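Local coordinates for protein ABC transporter (Caldanaerobius, PDB 4G68) that probably serves as the extracellular solute-binding protein of an ABC transporter, delivering xylan-derived sugars to the membrane components for uptake by a thermophilic bacterium, at residues G104-S107 and Q108-E112; L178-A181 and I182-K186; G216-L219 and T220-L224. All coordinates share one frame; numbering follows the deposited sequence.

Interaction 1 (G104-S107 and Q108-E112); sequences GGFS and QPFVE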
# COMPACT_ATOMS: atom_id res chain seq x y z
N GLY C 104 5.46 11.21 -1.07
CA GLY C 104 5.44 11.42 -2.51
C GLY C 104 4.26 12.30 -2.91
O GLY C 104 3.94 13.28 -2.22
N GLY C 105 3.68 11.97 -4.07
CA GLY C 105 2.48 12.66 -4.64
C GLY C 105 1.29 13.01 -3.76
O GLY C 105 0.78 14.15 -3.87
N PHE C 106 0.86 12.08 -2.90
CA PHE C 106 -0.27 12.34 -1.98
C PHE C 106 0.04 13.50 -1.07
O PHE C 106 -0.83 14.28 -0.72
CB PHE C 106 -0.51 11.12 -1.13
CG PHE C 106 -1.64 11.26 -0.12
CD1 PHE C 106 -2.95 10.91 -0.48
CD2 PHE C 106 -1.39 11.66 1.21
CE1 PHE C 106 -4.01 11.01 0.44
CE2 PHE C 106 -2.44 11.72 2.13
CZ PHE C 106 -3.74 11.39 1.76
N SER C 107 1.28 13.57 -0.59
CA SER C 107 1.61 14.63 0.36
C SER C 107 2.18 15.89 -0.31
O SER C 107 2.45 16.91 0.36
CB SER C 107 2.54 14.10 1.46
OG SER C 107 2.01 12.93 2.07
N GLN C 108 2.39 15.82 -1.63
CA GLN C 108 3.06 16.95 -2.31
C GLN C 108 2.28 18.28 -2.10
O GLN C 108 2.89 19.28 -1.75
CB GLN C 108 3.33 16.66 -3.79
CG GLN C 108 4.33 17.63 -4.42
CD GLN C 108 4.49 17.47 -5.94
OE1 GLN C 108 3.99 16.53 -6.55
NE2 GLN C 108 5.20 18.42 -6.55
N PRO C 109 0.94 18.25 -2.30
CA PRO C 109 0.08 19.43 -2.07
C PRO C 109 0.23 20.07 -0.70
O PRO C 109 0.31 21.31 -0.61
CB PRO C 109 -1.35 18.87 -2.19
CG PRO C 109 -1.21 17.71 -3.12
CD PRO C 109 0.13 17.11 -2.82
N PHE C 110 0.24 19.24 0.36
CA PHE C 110 0.44 19.73 1.75
C PHE C 110 1.78 20.46 1.88
O PHE C 110 1.91 21.47 2.57
CB PHE C 110 0.47 18.58 2.78
CG PHE C 110 -0.60 17.53 2.60
CD1 PHE C 110 -1.86 17.84 2.06
CD2 PHE C 110 -0.38 16.22 3.07
CE1 PHE C 110 -2.84 16.85 1.92
CE2 PHE C 110 -1.35 15.23 2.94
CZ PHE C 110 -2.59 15.55 2.37
N VAL C 111 2.80 19.89 1.25
CA VAL C 111 4.14 20.40 1.37
C VAL C 111 4.20 21.71 0.63
O VAL C 111 4.65 22.69 1.21
CB VAL C 111 5.23 19.40 0.86
CG1 VAL C 111 6.58 20.09 0.87
CG2 VAL C 111 5.23 18.18 1.78
N GLU C 112 3.70 21.72 -0.61
CA GLU C 112 3.71 22.95 -1.43
C GLU C 112 2.87 24.09 -0.86
O GLU C 112 3.20 25.27 -1.03
CB GLU C 112 3.28 22.64 -2.86
CG GLU C 112 4.32 21.80 -3.59
CD GLU C 112 4.11 21.79 -5.10
OE1 GLU C 112 3.02 22.26 -5.56
OE2 GLU C 112 5.04 21.35 -5.83

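Interaction 2 (L178-A181 and I182-K186); sequences LIDA and IKTFK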
# COMPACT_ATOMS: atom_id res chain seq x y z
N LEU C 178 -2.27 -17.88 -14.60
CA LEU C 178 -3.23 -17.22 -13.71
C LEU C 178 -4.63 -17.31 -14.28
O LEU C 178 -5.55 -17.68 -13.55
CB LEU C 178 -2.82 -15.78 -13.35
CG LEU C 178 -3.82 -14.94 -12.55
CD1 LEU C 178 -4.02 -15.52 -11.18
CD2 LEU C 178 -3.34 -13.52 -12.41
N ILE C 179 -4.82 -17.03 -15.57
CA ILE C 179 -6.18 -17.15 -16.17
C ILE C 179 -6.74 -18.56 -16.08
O ILE C 179 -7.93 -18.73 -15.80
CB ILE C 179 -6.26 -16.64 -17.67
CG1 ILE C 179 -5.91 -15.14 -17.79
CG2 ILE C 179 -7.68 -16.88 -18.25
CD1 ILE C 179 -6.92 -14.18 -17.14
N ASP C 180 -5.91 -19.57 -16.39
CA ASP C 180 -6.36 -20.96 -16.29
C ASP C 180 -6.70 -21.41 -14.84
O ASP C 180 -7.75 -22.07 -14.63
CB ASP C 180 -5.37 -21.95 -16.93
CG ASP C 180 -5.89 -23.38 -16.87
OD1 ASP C 180 -7.09 -23.58 -17.27
OD2 ASP C 180 -5.16 -24.27 -16.37
N ALA C 181 -5.83 -21.07 -13.88
CA ALA C 181 -6.12 -21.30 -12.46
C ALA C 181 -7.46 -20.67 -12.08
O ALA C 181 -8.27 -21.31 -11.41
CB ALA C 181 -5.01 -20.75 -11.56
N ILE C 182 -7.68 -19.43 -12.49
CA ILE C 182 -8.93 -18.73 -12.17
C ILE C 182 -10.06 -19.55 -12.80
O ILE C 182 -11.04 -19.88 -12.13
CB ILE C 182 -8.95 -17.28 -12.76
CG1 ILE C 182 -7.92 -16.37 -12.03
CG2 ILE C 182 -10.39 -16.73 -12.86
CD1 ILE C 182 -7.64 -15.09 -12.78
N LYS C 183 -9.91 -19.90 -14.09
CA LYS C 183 -10.96 -20.74 -14.72
C LYS C 183 -11.22 -22.07 -13.99
O LYS C 183 -12.40 -22.48 -13.86
CB LYS C 183 -10.60 -21.01 -16.14
CG LYS C 183 -10.94 -19.84 -17.03
CD LYS C 183 -10.34 -20.02 -18.40
CE LYS C 183 -10.76 -18.87 -19.28
NZ LYS C 183 -10.08 -18.97 -20.64
N THR C 184 -10.12 -22.74 -13.57
CA THR C 184 -10.18 -24.03 -12.86
C THR C 184 -10.91 -23.88 -11.54
O THR C 184 -11.90 -24.58 -11.31
CB THR C 184 -8.78 -24.70 -12.70
OG1 THR C 184 -8.16 -24.83 -14.00
CG2 THR C 184 -8.87 -26.11 -12.06
N PHE C 185 -10.50 -22.92 -10.70
CA PHE C 185 -11.19 -22.70 -9.43
C PHE C 185 -12.66 -22.38 -9.57
O PHE C 185 -13.50 -22.87 -8.82
CB PHE C 185 -10.53 -21.59 -8.60
CG PHE C 185 -9.26 -22.04 -7.93
CD1 PHE C 185 -9.28 -23.08 -6.96
CD2 PHE C 185 -8.03 -21.44 -8.23
CE1 PHE C 185 -8.11 -23.49 -6.32
CE2 PHE C 185 -6.86 -21.85 -7.58
CZ PHE C 185 -6.90 -22.87 -6.64
N LYS C 186 -12.96 -21.56 -10.56
CA LYS C 186 -14.34 -21.16 -10.79
C LYS C 186 -15.18 -22.37 -11.09
O LYS C 186 -16.30 -22.45 -10.60
CB LYS C 186 -14.39 -20.16 -11.94
CG LYS C 186 -15.77 -19.76 -12.42
CD LYS C 186 -16.53 -18.95 -11.38
CE LYS C 186 -17.67 -18.14 -12.00
NZ LYS C 186 -18.38 -17.34 -10.95

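Interaction 3 (G216-L219 and T220-L224); sequences GVQL and TRDAL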
# COMPACT_ATOMS: atom_id res chain seq x y z
N GLY C 216 6.77 -1.85 -18.42
CA GLY C 216 7.95 -1.57 -17.59
C GLY C 216 7.88 -0.30 -16.75
O GLY C 216 6.97 0.49 -16.93
N VAL C 217 8.88 -0.09 -15.85
CA VAL C 217 8.86 1.00 -14.88
C VAL C 217 8.95 2.40 -15.48
O VAL C 217 8.37 3.37 -14.92
CB VAL C 217 9.85 0.81 -13.68
CG1 VAL C 217 11.31 0.85 -14.08
CG2 VAL C 217 9.51 1.78 -12.56
N GLN C 218 9.79 2.52 -16.52
CA GLN C 218 10.08 3.81 -17.08
C GLN C 218 8.81 4.37 -17.72
O GLN C 218 8.52 5.57 -17.59
CB GLN C 218 11.24 3.76 -18.11
CG GLN C 218 11.76 5.14 -18.45
CD GLN C 218 12.10 5.93 -17.18
OE1 GLN C 218 12.85 5.46 -16.32
NE2 GLN C 218 11.49 7.12 -17.03
N LEU C 219 8.03 3.53 -18.38
CA LEU C 219 6.87 4.03 -19.12
C LEU C 219 5.73 4.46 -18.19
O LEU C 219 5.01 5.42 -18.51
CB LEU C 219 6.37 2.99 -20.15
CG LEU C 219 5.03 3.28 -20.88
CD1 LEU C 219 5.12 4.53 -21.78
CD2 LEU C 219 4.57 2.06 -21.69
N THR C 220 5.50 3.71 -17.08
CA THR C 220 4.61 4.13 -16.02
C THR C 220 5.05 5.51 -15.46
O THR C 220 4.25 6.48 -15.44
CB THR C 220 4.60 3.07 -14.89
OG1 THR C 220 3.80 1.95 -15.31
CG2 THR C 220 4.04 3.66 -13.61
N ARG C 221 6.32 5.60 -15.09
CA ARG C 221 6.84 6.83 -14.47
C ARG C 221 6.56 8.01 -15.41
O ARG C 221 6.02 9.02 -14.98
CB ARG C 221 8.32 6.69 -14.13
CG ARG C 221 8.58 5.81 -12.89
CD ARG C 221 10.04 6.02 -12.41
NE ARG C 221 10.78 4.95 -11.69
CZ ARG C 221 10.71 4.71 -10.37
NH1 ARG C 221 9.86 5.36 -9.55
NH2 ARG C 221 11.47 3.73 -9.89
N ASP C 222 6.85 7.82 -16.70
CA ASP C 222 6.72 8.84 -17.75
C ASP C 222 5.28 9.25 -18.03
O ASP C 222 5.01 10.41 -18.30
CB ASP C 222 7.38 8.35 -19.06
CG ASP C 222 8.88 8.41 -18.99
OD1 ASP C 222 9.37 9.05 -18.03
OD2 ASP C 222 9.56 7.87 -19.90
N ALA C 223 4.35 8.29 -17.98
CA ALA C 223 2.96 8.61 -18.15
C ALA C 223 2.49 9.41 -16.95
O ALA C 223 1.74 10.39 -17.10
CB ALA C 223 2.12 7.35 -18.32
N LEU C 224 2.96 9.02 -15.76
CA LEU C 224 2.49 9.66 -14.53
C LEU C 224 3.07 11.08 -14.37
O LEU C 224 2.45 11.93 -13.72
CB LEU C 224 2.77 8.79 -13.29
CG LEU C 224 2.11 7.41 -13.21
CD1 LEU C 224 2.68 6.63 -12.05
CD2 LEU C 224 0.60 7.50 -13.08
O HOH W 1 4.60 0.57 -17.41
O HOH W 2 12.45 4.78 -13.86

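Interaction 1 (G104-S107 and Q108-E112)
Q108, the first residue of the short helix 108-112, meets the turn before it through its backbone: its N-H reaches G105 O in a weak hydrogen bond of 3.2 Å. CB of Q108 lies beside G105 O, and the extended chain beyond it ends in an amide whose NE2 makes a weak hydrogen bond to E112 OE2, one helical turn on.

P109 has no N-H to offer, which suits it to the first turn of a helix. Its ring presses on the turn instead, with CD 3.2 Å from G105 O. F110 carries the aromatic part of the contact. Its CG lies beside the backbone N (chi1 -45°), whereas CG of F106 lies anti to its own N (chi1 179°), and these two settings bring the rings together. They form an offset edge-to-face pair, the edge of F110 directed at the face of F106, with planes 87° apart; the closest carbons are F106 CE2 and F110 CE2 at 3.8 Å. One face of the F110 ring also receives the carbonyl F106 O, which stands 3.7 Å above the ring plane and toward its rim, while CD2 of the same ring rests against S107 CA.

V111 closes the first regular turn, its N-H bonding S107 O at 3.1 Å, and its CG2 packs 3.4 Å from that same oxygen. S107 turns its hydroxyl back to W102 O and T101 OG1 at the end of strand 98-102. W102 extends the aromatic cluster by an edge-to-face contact with F106, and K87 and I90 of helix 79-91 pack on F110. Two kinds of interaction meet at this strand-to-helix turn: hydrogen bonds tie S107 to strand and helix, and edge-to-face packing joins F106 and F110.

Interaction 2 (L178-A181 and I182-K186)
T184 reaches back one turn to D180 with two donors, both ending on the same carbonyl oxygen. Its backbone N-H bonds D180 O at 2.7 Å, and its hydroxyl OG1 donates to that oxygen at 2.9 Å. The second bond follows from the first torsion of T184 (chi1 -55°), which sets OG1 beside the backbone N. The hydroxyl arrives from above the carbonyl plane, 46° out of it, whereas the N-H is tilted by a mere 17°, so the two donors use different approaches.

The neighbouring carbonyls follow the alpha-helical i to i+4 pattern. L178 O accepts from I182 N, I179 O from K183 N at 2.9 Å, and A181 O from F185 N at 2.8 Å in a straight bond. Beside these bonds, CD1 of I182 lies across CG of L178 at 3.8 Å. The extended chain of K183 crosses I179 with CE 3.8 Å from I179 CG2, and NZ also lies close to that methyl. CD2 of F185 lies close to A181 O, while its ring pairs edge-to-face with F164, and its side chain also touches V169.

Helix 175-187 is thus amphipathic here: I182 packs on A248 of helix 233-248 and L178 on F193, while D180 and K183 are exposed. Because its hydroxyl donates to D180 O, the T184 side chain satisfies its donor within the helix itself, and the carbonyl that accepts two hydrogen bonds is probably more polarised than its neighbours.

Interaction 3 (G216-L219 and T220-L224)
Q218 starts with CG anti to the backbone N and then bends at chi2 (51°), which carries its amide forward over D222. D222 places its own carboxylate beside the backbone N, and the two groups meet one turn apart. NE2 of Q218 donates to D222 OD1 at 3.0 Å. The bond lies nearly in the amide plane of Q218 but comes down on the carboxylate from 48° above its plane, the two flat groups being turned by 53° against each other. The other end of the amide is used as well: OE1 accepts from a water 2.6 Å away, which in turn receives a weak hydrogen bond from R221 NE.

R221 lies alongside V217, both side chains pointing the same way. CG2 of V217 sits over one face of the guanidinium, 3.5 Å from NE, while the bridging water lies at its edge in the plane. A second water accepts from T220 OG1 at 2.6 Å; its link on to G216 O is doubtful, the separation being too short.

The i to i+4 backbone bonds of R221, D222 and A223 to V217, Q218 and L219 accompany these contacts. T220 and A223 pack on F235 of helix 233-248, and V217, T220 and R221 on V389. The arrangement is that of a glycine at positive phi, G216, that ends helix 201-215 and serves as N-cap of helix 217-224, in the helix-rich part of a periplasmic-binding-protein fold.

The three contacts follow one another along the chain and all lie within the range of the bacterial extracellular solute-binding family, yet none touches another. Interactions 1 and 3 are the nearest pair, with centres about 20 Å apart and nearest atoms about 9 Å apart. Interaction 2 lies farther off, its centre about 30 Å from that of interaction 3 and about 41 Å from that of interaction 1, on the opposite side of the chain's centre from the latter. Helix 233-248 relates the two distant helical contacts: it packs against both 178-186 and 216-224. Interaction 1 instead follows strand 98-102 of the mixed sheet, at the turn into helix 108-112.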